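Local coordinates for bumblebee peptidoglycan recognition protein SA (Bombus, PDB 5XZ4) that probably binds bacterial peptidoglycan as a recognition receptor of insect innate immunity, preferring the Dap type to the Lys type, at residues A[127-130]-A[131-134]; A[161-164]-A[165-168]; A[115-118]-A[119-122]; A[93-96]-A[97-100]; A[11-14]-A[15-19]. All blocks are in the same frame, centred on the assembly; numbering follows the deposited sequence.

Contact 1 of 5, residues A[127-130]-A[131-134]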
loop_
_atom_site.group_PDB
_atom_site.type_symbol
_atom_site.label_atom_id
_atom_site.label_comp_id
_atom_site.label_asym_id
_atom_site.label_seq_id
_atom_site.Cartn_x
_atom_site.Cartn_y
_atom_site.Cartn_z
ATOM N N LEU A 127 4.820 -6.607 -7.008
ATOM C CA LEU A 127 5.418 -5.348 -6.579
ATOM C C LEU A 127 6.531 -5.558 -5.532
ATOM O O LEU A 127 7.607 -4.952 -5.617
ATOM C CB LEU A 127 4.326 -4.402 -6.007
ATOM C CG LEU A 127 4.770 -2.983 -5.594
ATOM C CD1 LEU A 127 5.237 -2.178 -6.805
ATOM C CD2 LEU A 127 3.687 -2.248 -4.784
ATOM N N ILE A 128 6.284 -6.437 -4.548
ATOM C CA ILE A 128 7.283 -6.751 -3.532
ATOM C C ILE A 128 8.489 -7.422 -4.211
ATOM O O ILE A 128 9.632 -7.042 -3.948
ATOM C CB ILE A 128 6.672 -7.615 -2.403
ATOM C CG1 ILE A 128 5.653 -6.787 -1.602
ATOM C CG2 ILE A 128 7.761 -8.138 -1.476
ATOM C CD1 ILE A 128 4.714 -7.631 -0.793
ATOM N N HIS A 129 8.251 -8.391 -5.103
ATOM C CA HIS A 129 9.359 -9.044 -5.816
ATOM C C HIS A 129 10.165 -8.075 -6.658
ATOM O O HIS A 129 11.390 -8.172 -6.663
ATOM C CB HIS A 129 8.835 -10.208 -6.631
ATOM C CG HIS A 129 8.589 -11.420 -5.794
ATOM N ND1 HIS A 129 8.634 -12.699 -6.305
ATOM C CD2 HIS A 129 8.354 -11.553 -4.461
ATOM C CE1 HIS A 129 8.374 -13.564 -5.340
ATOM N NE2 HIS A 129 8.242 -12.900 -4.208
ATOM N N CYS A 130 9.486 -7.155 -7.349
ATOM C CA CYS A 130 10.107 -6.095 -8.141
ATOM C C CYS A 130 11.013 -5.256 -7.269
ATOM O O CYS A 130 12.173 -5.017 -7.625
ATOM C CB CYS A 130 9.007 -5.204 -8.741
ATOM S SG CYS A 130 9.548 -3.646 -9.494
ATOM N N GLY A 131 10.484 -4.818 -6.125
ATOM C CA GLY A 131 11.216 -3.964 -5.209
ATOM C C GLY A 131 12.496 -4.629 -4.728
ATOM O O GLY A 131 13.545 -3.976 -4.666
ATOM N N LYS A 132 12.391 -5.920 -4.373
ATOM C CA LYS A 132 13.575 -6.723 -4.002
ATOM C C LYS A 132 14.573 -6.828 -5.160
ATOM O O LYS A 132 15.772 -6.569 -4.968
ATOM C CB LYS A 132 13.156 -8.132 -3.544
ATOM C CG LYS A 132 12.495 -8.214 -2.177
ATOM C CD LYS A 132 12.517 -9.648 -1.666
ATOM C CE LYS A 132 11.221 -10.355 -1.994
ATOM N NZ LYS A 132 11.360 -11.850 -1.919
ATOM N N SER A 133 14.086 -7.188 -6.346
ATOM C CA SER A 133 14.921 -7.380 -7.543
ATOM C C SER A 133 15.728 -6.136 -7.891
ATOM O O SER A 133 16.924 -6.224 -8.231
ATOM C CB SER A 133 14.027 -7.746 -8.719
ATOM O OG SER A 133 13.658 -9.105 -8.651
ATOM N N LYS A 134 15.074 -4.984 -7.768
ATOM C CA LYS A 134 15.656 -3.675 -8.100
ATOM C C LYS A 134 16.623 -3.208 -7.023
ATOM O O LYS A 134 17.523 -2.415 -7.308
ATOM C CB LYS A 134 14.559 -2.620 -8.275
ATOM C CG LYS A 134 13.876 -2.611 -9.631
ATOM C CD LYS A 134 12.750 -1.585 -9.636
ATOM C CE LYS A 134 12.190 -1.320 -11.031
ATOM N NZ LYS A 134 13.082 -0.511 -11.911
#

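Contact 2 of 5, residues A[161-164]-A[165-168]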
loop_
_atom_site.group_PDB
_atom_site.type_symbol
_atom_site.label_atom_id
_atom_site.label_comp_id
_atom_site.label_asym_id
_atom_site.label_seq_id
_atom_site.Cartn_x
_atom_site.Cartn_y
_atom_site.Cartn_z
ATOM N N LYS A 161 -5.013 -13.337 6.721
ATOM C CA LYS A 161 -4.793 -14.769 6.465
ATOM C C LYS A 161 -4.117 -14.997 5.104
ATOM O O LYS A 161 -3.182 -15.792 4.994
ATOM C CB LYS A 161 -6.111 -15.564 6.578
ATOM C CG LYS A 161 -6.634 -15.681 8.004
ATOM C CD LYS A 161 -7.907 -16.512 8.124
ATOM C CE LYS A 161 -8.337 -16.689 9.581
ATOM N NZ LYS A 161 -8.852 -15.431 10.204
ATOM N N GLN A 162 -4.554 -14.272 4.068
ATOM C CA GLN A 162 -4.029 -14.470 2.722
ATOM C C GLN A 162 -2.522 -14.153 2.598
ATOM O O GLN A 162 -1.789 -14.862 1.920
ATOM C CB GLN A 162 -4.841 -13.647 1.700
ATOM C CG GLN A 162 -6.290 -14.118 1.524
ATOM C CD GLN A 162 -7.094 -13.171 0.633
ATOM O OE1 GLN A 162 -7.487 -12.086 1.054
ATOM N NE2 GLN A 162 -7.343 -13.593 -0.588
ATOM N N ILE A 163 -2.052 -13.086 3.241
ATOM C CA ILE A 163 -0.635 -12.721 3.135
ATOM C C ILE A 163 0.321 -13.714 3.824
ATOM O O ILE A 163 1.513 -13.724 3.502
ATOM C CB ILE A 163 -0.331 -11.266 3.575
ATOM C CG1 ILE A 163 -0.561 -11.065 5.076
ATOM C CG2 ILE A 163 -1.131 -10.269 2.740
ATOM C CD1 ILE A 163 -0.155 -9.692 5.581
ATOM N N LYS A 164 -0.196 -14.556 4.728
ATOM C CA LYS A 164 0.612 -15.611 5.366
ATOM C C LYS A 164 1.141 -16.662 4.363
ATOM O O LYS A 164 2.059 -17.429 4.697
ATOM C CB LYS A 164 -0.151 -16.273 6.529
ATOM C CG LYS A 164 -0.536 -15.290 7.624
ATOM C CD LYS A 164 -1.269 -15.959 8.771
ATOM C CE LYS A 164 -1.613 -14.917 9.820
ATOM N NZ LYS A 164 -2.195 -15.510 11.051
ATOM N N ASN A 165 0.577 -16.678 3.139
ATOM C CA ASN A 165 1.013 -17.583 2.076
ATOM C C ASN A 165 2.323 -17.123 1.390
ATOM O O ASN A 165 2.896 -17.849 0.580
ATOM C CB ASN A 165 -0.103 -17.751 1.026
ATOM C CG ASN A 165 -1.356 -18.416 1.583
ATOM O OD1 ASN A 165 -1.278 -19.336 2.383
ATOM N ND2 ASN A 165 -2.512 -17.957 1.142
ATOM N N TRP A 166 2.777 -15.909 1.695
ATOM C CA TRP A 166 4.032 -15.359 1.177
ATOM C C TRP A 166 5.171 -15.694 2.132
ATOM O O TRP A 166 5.038 -15.510 3.336
ATOM C CB TRP A 166 3.913 -13.835 1.073
ATOM C CG TRP A 166 2.903 -13.320 0.084
ATOM C CD1 TRP A 166 2.368 -13.994 -0.987
ATOM C CD2 TRP A 166 2.365 -12.000 0.044
ATOM N NE1 TRP A 166 1.498 -13.160 -1.682
ATOM C CE2 TRP A 166 1.498 -11.929 -1.082
ATOM C CE3 TRP A 166 2.558 -10.856 0.831
ATOM C CZ2 TRP A 166 0.804 -10.768 -1.402
ATOM C CZ3 TRP A 166 1.865 -9.719 0.524
ATOM C CH2 TRP A 166 1.011 -9.671 -0.595
ATOM N N LEU A 167 6.311 -16.166 1.607
ATOM C CA LEU A 167 7.463 -16.486 2.457
ATOM C C LEU A 167 8.001 -15.267 3.181
ATOM O O LEU A 167 8.601 -15.388 4.244
ATOM C CB LEU A 167 8.620 -17.127 1.654
ATOM C CG LEU A 167 8.423 -18.532 1.087
ATOM C CD1 LEU A 167 9.697 -18.996 0.380
ATOM C CD2 LEU A 167 8.026 -19.513 2.178
ATOM N N GLU A 168 7.787 -14.086 2.597
ATOM C CA GLU A 168 8.262 -12.833 3.190
ATOM C C GLU A 168 7.471 -12.424 4.428
ATOM O O GLU A 168 7.934 -11.579 5.196
ATOM C CB GLU A 168 8.256 -11.685 2.165
ATOM C CG GLU A 168 9.103 -11.953 0.921
ATOM C CD GLU A 168 8.340 -12.608 -0.217
ATOM O OE1 GLU A 168 7.248 -13.161 -0.031
ATOM O OE2 GLU A 168 8.852 -12.599 -1.355
#

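Contact 3 of 5, residues A[115-118]-A[119-122]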
loop_
_atom_site.group_PDB
_atom_site.type_symbol
_atom_site.label_atom_id
_atom_site.label_comp_id
_atom_site.label_asym_id
_atom_site.label_seq_id
_atom_site.Cartn_x
_atom_site.Cartn_y
_atom_site.Cartn_z
ATOM N N ALA A 115 -12.386 -12.049 1.035
ATOM C CA ALA A 115 -11.019 -12.192 0.533
ATOM C C ALA A 115 -10.706 -11.182 -0.563
ATOM O O ALA A 115 -11.585 -10.795 -1.336
ATOM C CB ALA A 115 -10.793 -13.600 0.006
ATOM N N ALA A 116 -9.446 -10.752 -0.628
ATOM C CA ALA A 116 -8.961 -10.006 -1.786
ATOM C C ALA A 116 -8.813 -10.957 -2.991
ATOM O O ALA A 116 -8.489 -12.140 -2.822
ATOM C CB ALA A 116 -7.651 -9.332 -1.448
ATOM N N SER A 117 -9.078 -10.449 -4.194
ATOM C CA SER A 117 -9.048 -11.296 -5.389
ATOM C C SER A 117 -7.613 -11.737 -5.699
ATOM O O SER A 117 -6.638 -11.080 -5.291
ATOM C CB SER A 117 -9.622 -10.578 -6.602
ATOM O OG SER A 117 -8.800 -9.492 -6.947
ATOM N N ASP A 118 -7.501 -12.809 -6.481
ATOM C CA ASP A 118 -6.186 -13.271 -6.927
ATOM C C ASP A 118 -5.387 -12.200 -7.680
ATOM O O ASP A 118 -4.173 -12.052 -7.467
ATOM C CB ASP A 118 -6.318 -14.508 -7.804
ATOM C CG ASP A 118 -6.808 -15.734 -7.047
ATOM O OD1 ASP A 118 -6.587 -15.854 -5.822
ATOM O OD2 ASP A 118 -7.433 -16.585 -7.710
ATOM N N LYS A 119 -6.039 -11.435 -8.562
ATOM C CA LYS A 119 -5.308 -10.420 -9.313
ATOM C C LYS A 119 -4.743 -9.324 -8.402
ATOM O O LYS A 119 -3.681 -8.786 -8.692
ATOM C CB LYS A 119 -6.079 -9.866 -10.514
ATOM C CG LYS A 119 -7.256 -9.018 -10.131
ATOM C CD LYS A 119 -8.334 -8.938 -11.207
ATOM C CE LYS A 119 -7.840 -8.866 -12.643
ATOM N NZ LYS A 119 -8.896 -8.466 -13.578
ATOM N N MET A 120 -5.419 -9.028 -7.283
ATOM C CA MET A 120 -4.893 -8.044 -6.321
ATOM C C MET A 120 -3.694 -8.619 -5.583
ATOM O O MET A 120 -2.657 -7.962 -5.477
ATOM C CB MET A 120 -5.945 -7.605 -5.287
ATOM C CG MET A 120 -7.179 -6.940 -5.890
ATOM S SD MET A 120 -8.331 -6.454 -4.590
ATOM C CE MET A 120 -7.696 -4.868 -4.084
ATOM N N LEU A 121 -3.822 -9.850 -5.082
ATOM C CA LEU A 121 -2.695 -10.471 -4.387
ATOM C C LEU A 121 -1.477 -10.632 -5.292
ATOM O O LEU A 121 -0.342 -10.369 -4.854
ATOM C CB LEU A 121 -3.105 -11.817 -3.834
ATOM C CG LEU A 121 -3.949 -11.743 -2.570
ATOM C CD1 LEU A 121 -4.667 -13.075 -2.469
ATOM C CD2 LEU A 121 -3.050 -11.423 -1.362
ATOM N N ASN A 122 -1.700 -11.026 -6.543
ATOM C CA ASN A 122 -0.597 -11.184 -7.478
ATOM C C ASN A 122 0.091 -9.851 -7.782
ATOM O O ASN A 122 1.319 -9.782 -7.843
ATOM C CB ASN A 122 -1.051 -11.882 -8.759
ATOM C CG ASN A 122 0.112 -12.439 -9.551
ATOM O OD1 ASN A 122 0.707 -11.724 -10.341
ATOM N ND2 ASN A 122 0.455 -13.718 -9.329
#

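Contact 4 of 5, residues A[93-96]-A[97-100]. With SO4 (sulfate ion), chain C.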
loop_
_atom_site.group_PDB
_atom_site.type_symbol
_atom_site.label_atom_id
_atom_site.label_comp_id
_atom_site.label_asym_id
_atom_site.label_seq_id
_atom_site.Cartn_x
_atom_site.Cartn_y
_atom_site.Cartn_z
ATOM N N ALA A 93 2.271 8.035 5.731
ATOM C CA ALA A 93 1.286 8.371 6.782
ATOM C C ALA A 93 0.263 7.250 6.789
ATOM O O ALA A 93 -0.946 7.441 6.570
ATOM C CB ALA A 93 0.629 9.740 6.550
ATOM N N HIS A 94 0.766 6.033 6.995
ATOM C CA HIS A 94 -0.051 4.832 6.986
ATOM C C HIS A 94 0.083 3.962 8.262
ATOM O O HIS A 94 -0.877 3.269 8.609
ATOM C CB HIS A 94 0.230 3.974 5.728
ATOM C CG HIS A 94 1.685 3.731 5.449
ATOM N ND1 HIS A 94 2.426 2.766 6.112
ATOM C CD2 HIS A 94 2.531 4.330 4.571
ATOM C CE1 HIS A 94 3.667 2.805 5.658
ATOM N NE2 HIS A 94 3.771 3.739 4.727
ATOM N N THR A 95 1.265 3.946 8.900
ATOM C CA THR A 95 1.539 2.992 9.989
ATOM C C THR A 95 2.393 3.691 11.049
ATOM O O THR A 95 3.633 3.780 10.908
ATOM C CB THR A 95 2.278 1.750 9.458
ATOM O OG1 THR A 95 1.659 1.272 8.268
ATOM C CG2 THR A 95 2.290 0.635 10.518
ATOM N N ILE A 96 1.737 4.181 12.105
ATOM C CA ILE A 96 2.443 4.890 13.185
ATOM C C ILE A 96 3.538 3.969 13.753
ATOM O O ILE A 96 3.306 2.776 13.970
ATOM C CB ILE A 96 1.475 5.425 14.290
ATOM C CG1 ILE A 96 0.599 6.547 13.695
ATOM C CG2 ILE A 96 2.241 5.916 15.528
ATOM C CD1 ILE A 96 -0.492 7.109 14.602
ATOM N N GLY A 97 4.740 4.521 13.891
ATOM C CA GLY A 97 5.896 3.760 14.353
ATOM C C GLY A 97 6.731 3.126 13.255
ATOM O O GLY A 97 7.843 2.690 13.522
ATOM N N TYR A 98 6.189 3.056 12.031
ATOM C CA TYR A 98 6.836 2.397 10.885
ATOM C C TYR A 98 6.900 3.272 9.642
ATOM O O TYR A 98 7.429 2.824 8.616
ATOM C CB TYR A 98 6.135 1.076 10.537
ATOM C CG TYR A 98 6.453 0.013 11.568
ATOM C CD1 TYR A 98 5.829 0.024 12.836
ATOM C CD2 TYR A 98 7.416 -0.978 11.303
ATOM C CE1 TYR A 98 6.164 -0.924 13.815
ATOM C CE2 TYR A 98 7.752 -1.936 12.282
ATOM C CZ TYR A 98 7.116 -1.905 13.520
ATOM O OH TYR A 98 7.432 -2.847 14.500
ATOM N N ASN A 99 6.416 4.510 9.716
ATOM C CA ASN A 99 6.380 5.401 8.532
ATOM C C ASN A 99 7.748 5.764 7.954
ATOM O O ASN A 99 7.847 6.114 6.775
ATOM C CB ASN A 99 5.563 6.667 8.828
ATOM C CG ASN A 99 4.071 6.399 8.861
ATOM O OD1 ASN A 99 3.527 5.697 8.002
ATOM N ND2 ASN A 99 3.388 6.990 9.845
ATOM N N LYS A 100 8.805 5.630 8.768
ATOM C CA LYS A 100 10.173 5.922 8.320
ATOM C C LYS A 100 10.982 4.673 7.930
ATOM O O LYS A 100 12.166 4.782 7.536
ATOM C CB LYS A 100 10.922 6.756 9.379
ATOM C CG LYS A 100 10.235 8.056 9.758
ATOM C CD LYS A 100 11.176 8.959 10.539
ATOM C CE LYS A 100 10.495 9.644 11.711
ATOM N NZ LYS A 100 9.365 10.526 11.348
HETATM S S SO4 C . 6.093 7.591 12.637
HETATM O O1 SO4 C . 5.390 8.452 11.652
HETATM O O2 SO4 C . 6.420 6.261 12.090
HETATM O O3 SO4 C . 7.342 8.237 13.109
HETATM O O4 SO4 C . 5.193 7.421 13.809
#

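Contact 5 of 5, residues A[11-14]-A[15-19]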
loop_
_atom_site.group_PDB
_atom_site.type_symbol
_atom_site.label_atom_id
_atom_site.label_comp_id
_atom_site.label_asym_id
_atom_site.label_seq_id
_atom_site.Cartn_x
_atom_site.Cartn_y
_atom_site.Cartn_z
ATOM N N ILE A 11 1.096 2.666 -12.149
ATOM C CA ILE A 11 0.377 3.868 -12.560
ATOM C C ILE A 11 0.895 5.011 -11.689
ATOM O O ILE A 11 0.634 5.051 -10.463
ATOM C CB ILE A 11 -1.146 3.685 -12.439
ATOM C CG1 ILE A 11 -1.586 2.530 -13.355
ATOM C CG2 ILE A 11 -1.862 4.988 -12.769
ATOM C CD1 ILE A 11 -3.014 2.064 -13.205
ATOM N N GLY A 12 1.648 5.920 -12.301
ATOM C CA GLY A 12 2.283 7.023 -11.612
ATOM C C GLY A 12 1.261 7.929 -10.957
ATOM O O GLY A 12 0.120 8.039 -11.444
ATOM N N ARG A 13 1.672 8.612 -9.898
ATOM C CA ARG A 13 0.750 9.504 -9.151
ATOM C C ARG A 13 0.031 10.519 -10.066
ATOM O O ARG A 13 -1.210 10.710 -9.960
ATOM C CB ARG A 13 1.484 10.197 -8.021
ATOM C CG ARG A 13 0.579 10.935 -7.037
ATOM C CD ARG A 13 1.406 11.673 -5.972
ATOM N NE ARG A 13 0.528 12.414 -5.041
ATOM C CZ ARG A 13 -0.092 13.559 -5.340
ATOM N NH1 ARG A 13 -0.904 14.113 -4.439
ATOM N NH2 ARG A 13 0.116 14.138 -6.522
ATOM N N SER A 14 0.759 11.136 -10.993
ATOM C CA SER A 14 0.176 12.180 -11.862
ATOM C C SER A 14 -0.795 11.592 -12.894
ATOM O O SER A 14 -1.526 12.326 -13.560
ATOM C CB SER A 14 1.271 12.994 -12.545
ATOM O OG SER A 14 2.020 12.192 -13.455
ATOM N N GLU A 15 -0.812 10.273 -13.034
ATOM C CA GLU A 15 -1.751 9.625 -13.938
ATOM C C GLU A 15 -3.144 9.468 -13.325
ATOM O O GLU A 15 -4.118 9.218 -14.049
ATOM C CB GLU A 15 -1.232 8.257 -14.385
ATOM C CG GLU A 15 0.180 8.238 -14.988
ATOM C CD GLU A 15 0.568 6.874 -15.532
ATOM O OE1 GLU A 15 1.656 6.375 -15.168
ATOM O OE2 GLU A 15 -0.212 6.301 -16.319
ATOM N N TRP A 16 -3.249 9.588 -11.992
ATOM C CA TRP A 16 -4.558 9.478 -11.328
ATOM C C TRP A 16 -5.047 10.722 -10.589
ATOM O O TRP A 16 -6.208 10.756 -10.201
ATOM C CB TRP A 16 -4.671 8.202 -10.447
ATOM C CG TRP A 16 -3.687 8.091 -9.311
ATOM C CD1 TRP A 16 -2.517 7.349 -9.296
ATOM C CD2 TRP A 16 -3.802 8.683 -8.007
ATOM N NE1 TRP A 16 -1.915 7.453 -8.067
ATOM C CE2 TRP A 16 -2.665 8.271 -7.255
ATOM C CE3 TRP A 16 -4.759 9.520 -7.380
ATOM C CZ2 TRP A 16 -2.443 8.686 -5.933
ATOM C CZ3 TRP A 16 -4.549 9.924 -6.046
ATOM C CH2 TRP A 16 -3.379 9.517 -5.340
ATOM N N THR A 17 -4.183 11.715 -10.412
ATOM C CA THR A 17 -4.577 12.995 -9.787
ATOM C C THR A 17 -3.858 14.174 -10.401
ATOM O O THR A 17 -2.702 14.045 -10.870
ATOM C CB THR A 17 -4.393 12.995 -8.242
ATOM O OG1 THR A 17 -4.898 14.211 -7.683
ATOM C CG2 THR A 17 -2.927 12.890 -7.850
ATOM N N ASP A 18 -4.539 15.320 -10.389
ATOM C CA ASP A 18 -3.950 16.609 -10.760
ATOM C C ASP A 18 -3.513 17.476 -9.589
ATOM O O ASP A 18 -3.002 18.580 -9.803
ATOM C CB ASP A 18 -4.905 17.403 -11.671
ATOM C CG ASP A 18 -5.153 16.694 -12.990
ATOM O OD1 ASP A 18 -4.435 15.733 -13.376
ATOM O OD2 ASP A 18 -6.125 17.052 -13.669
ATOM N N VAL A 19 -3.729 17.003 -8.352
ATOM C CA VAL A 19 -3.390 17.795 -7.173
ATOM C C VAL A 19 -1.996 17.416 -6.688
ATOM O O VAL A 19 -1.760 16.270 -6.331
ATOM C CB VAL A 19 -4.430 17.601 -6.037
ATOM C CG1 VAL A 19 -4.046 18.383 -4.777
ATOM C CG2 VAL A 19 -5.834 17.963 -6.531
HETATM O O HOH W 1 -1.764 15.062 -13.771
#

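Contact 1 of 5, residues A[127-130]-A[131-134]
Gly131 N donates to Leu127 O at 2.9 Å, and the next three residues repeat the step: Lys132 N bonds Ile128 O, Ser133 N bonds His129 O, and Lys134 N bonds Cys130 O. This unbroken i to i+4 ladder is the C-terminal part of alpha helix 118-134, one of the helices of the amidase-like fold of peptidoglycan recognition proteins. Leu127 and Ile128 face inward, Ile128 onto Val143 of strand 141-145 and onto Trp166, while His129 and Ser133 lie on the outer side.

Two pairs illustrate how one helix turn can steer side chains toward partners beyond it. Lys132 runs alongside His129, both pointing the same way. The Lys132 chain bends at CG-CD (chi3 -95°), carrying Lys132 CE to 4.1 Å from Ile128 CG2 and its NZ to 3.9 Å from His129 CD2, oblique to the imidazole. The two nitrogen-bearing ends converge on one carboxylate: Lys132 NZ forms a salt bridge with Glu168, and His129 NE2 makes a weak hydrogen bond to the same oxygen. That shared negative charge probably eases the closeness of the amine to the imidazole.

On another flank, Cys130 carries SG opposite its own backbone N (chi1 169°), from where it reaches Cys7 in a disulfide that ties the N-terminal end of the modelled chain to this helix. Lys134 extends its aliphatic stem back along the helix toward that link, passing Cys130 O with CB at 3.4 Å and bringing its CD to 3.8 Å from Cys130 SG.

Contact 2 of 5, residues A[161-164]-A[165-168]
Between Ile163 and Trp166 the backbone folds into a type I beta turn, in which Trp166 N donates to Ile163 O at 3.1 Å; one residue earlier Asn165 N reaches Gln162 O at 3.2 Å. In both bonds the N-H comes from above the carbonyl plane, more than 45° out of it.

The side chains illustrate how such a turn can lay an aromatic ring over its own first residue. Ile163 holds CG1 between its backbone N and carbonyl carbon (chi1 67°), which turns the CG2 branch to the indole. That methyl sits over one face of the six-membered ring, 4.2 Å from its centroid, in a CH-pi contact, and is nearest to Trp166 at CZ3, 3.8 Å away. Ile163 CB backs it up, 4.0 Å from Trp166 CE3.

Trp166 also stacks on His125 and touches Leu121 and Ile128 of helix 118-134, and like Ile163 it meets Ile36 of the central sheet. Such an exit from a helix through a type I turn, with a buried tryptophan after it, here joins helix 157-163 to helix 118-134 and the sheet of the amidase-like fold.

Contact 3 of 5, residues A[115-118]-A[119-122]
Ser117 lays its hydroxyl against the start of the Met120 side chain, with OG only 3.2 Å from Met120 CG. It gets there because OG stands between its own backbone N and carbonyl carbon (chi1 66°), turned over the first helical turn. From that place it accepts a weak, long bond from Met120 N, 3.4 Å from Ser117 OG, and it brushes Lys119 CG as well.

The serine thus serves its helix twice. Its carbonyl oxygen takes a nearly straight bond from Leu121 N, 3.1 Å from Ser117 O with an N-H...O angle of 170°, and a second, weak one from Met120 N. The next step up follows the regular pattern, Asn122 N donating to Asp118 O at 2.8 Å. Asp118, in the opening turn, carries a carboxylate whose negative charge would probably sit favourably beside the positive end of the helix dipole.

Apolar groups pack beside the cap. Met120, extended at chi2 (-179°), brings SD to 4.3 Å from Ala116 CB, and both residues meet Phe107 and Phe111. Leu121 reaches back with CD1 to 4.0 Å from Ala116 O. That oxygen accepts a hydrogen bond from Gln162, and Leu121 also touches Leu159 and Gln162, so the residues before the helix are joined to helix 157-163.

Taken together, a serine in a loop following a sheet strand, its hydroxyl turned onto the amide three residues on, is a worked example of the N-cap, here opening helix 118-134 of the amidase-like fold.

Contact 4 of 5, residues A[93-96]-A[97-100]
His94 holds its ring between its backbone N and carbonyl carbon (chi1 49°), while Asn99 sets CG opposite its carbonyl carbon (chi1 -74°); together these put the amide oxygen of Asn99 over the imidazole. Between them lies a type II beta turn, Thr95 to Tyr98, closed by Tyr98 N to Thr95 O at 2.9 Å. Gly97, third in it, has backbone angles at which any CB would jam against Ile96 O. In related recognition proteins this loop borders the peptidoglycan groove, and probably does here.

Asn99 OD1 stands 3.6 Å above the centre of the His94 ring, the amide plane nearly perpendicular to it. It accepts from His94 N and Thr95 N, each at 3.0 Å from Asn99 OD1 and from opposite faces of the amide plane. With a leucine here, the His94 and Thr95 N-H groups would probably lose their shared acceptor and the two sides of the turn their link. Within residues 93-96, His94 ND1 and Thr95 OG1 are hydrogen-bonded in the ring plane.

A sulfate, probably from the crystallisation liquor, sits against the turn and the residue after it: Gly97 N donates to its O4 and Asn99 N to its O2, while Asn99 ND2 reaches sulfate O1 at 3.1 Å.

Contact 5 of 5, residues A[11-14]-A[15-19]
A short, weakly bonded helical turn at residues 13-16, running into an ST turn at Thr17, forms this corner near the N terminus, with Arg13 stretched across to grip Val19. Trp16 N and Thr17 N both donate to Arg13 O, and one residue earlier Gly12 and Glu15 bond reciprocally: Glu15 N to Gly12 O, and Gly12 N to Glu15 OE1 at 2.9 Å, met from above the carboxylate plane.

The side chain of Arg13 leaves with CG opposite its backbone N (chi1 -169°) and runs straight to NE, with Arg13 CG 3.9 Å from Trp16 CZ2. Its guanidinium then takes Val19 O end-on, with NH2 2.8 Å and NH1 3.0 Å from that one atom, which lies in the guanidinium plane. NH1 also forms a salt bridge with Asp69. A methionine in its place would probably leave Val19 O without its two donors and the Asp69 carboxylate without this charge partner.

Trp16 lies with one face over Arg13 O and gives its NE1 hydrogen to Glu84 O. Thr17 OG1 accepts from Val19 N and bonds Glu55 of helix 47-64, while its methyl lies over one face of the guanidinium, CG2 3.5 Å from Arg13 NH2.

From the N terminus, contact 5 turns the chain at helix 13-16 and ties it to helix 47-64 and to strand 82-84. Contact 4 closes a tight turn within the loop between strands 82-84 and 102-107, contact 3 starts helix 118-134, contact 1 ends it, and contact 2 leaves helix 157-163. All five are local and follow in series, so none nests in or crosses another. Contact 2 touches both contact 1, through Glu168 and Lys132, and contact 3, through Gln162 and Ala116, bringing helix 157-163 and the loop after it against helix 118-134 and its start; contacts 1 and 3 do not touch each other. Contacts 2 and 5 lie on opposite sides of the chain's centre.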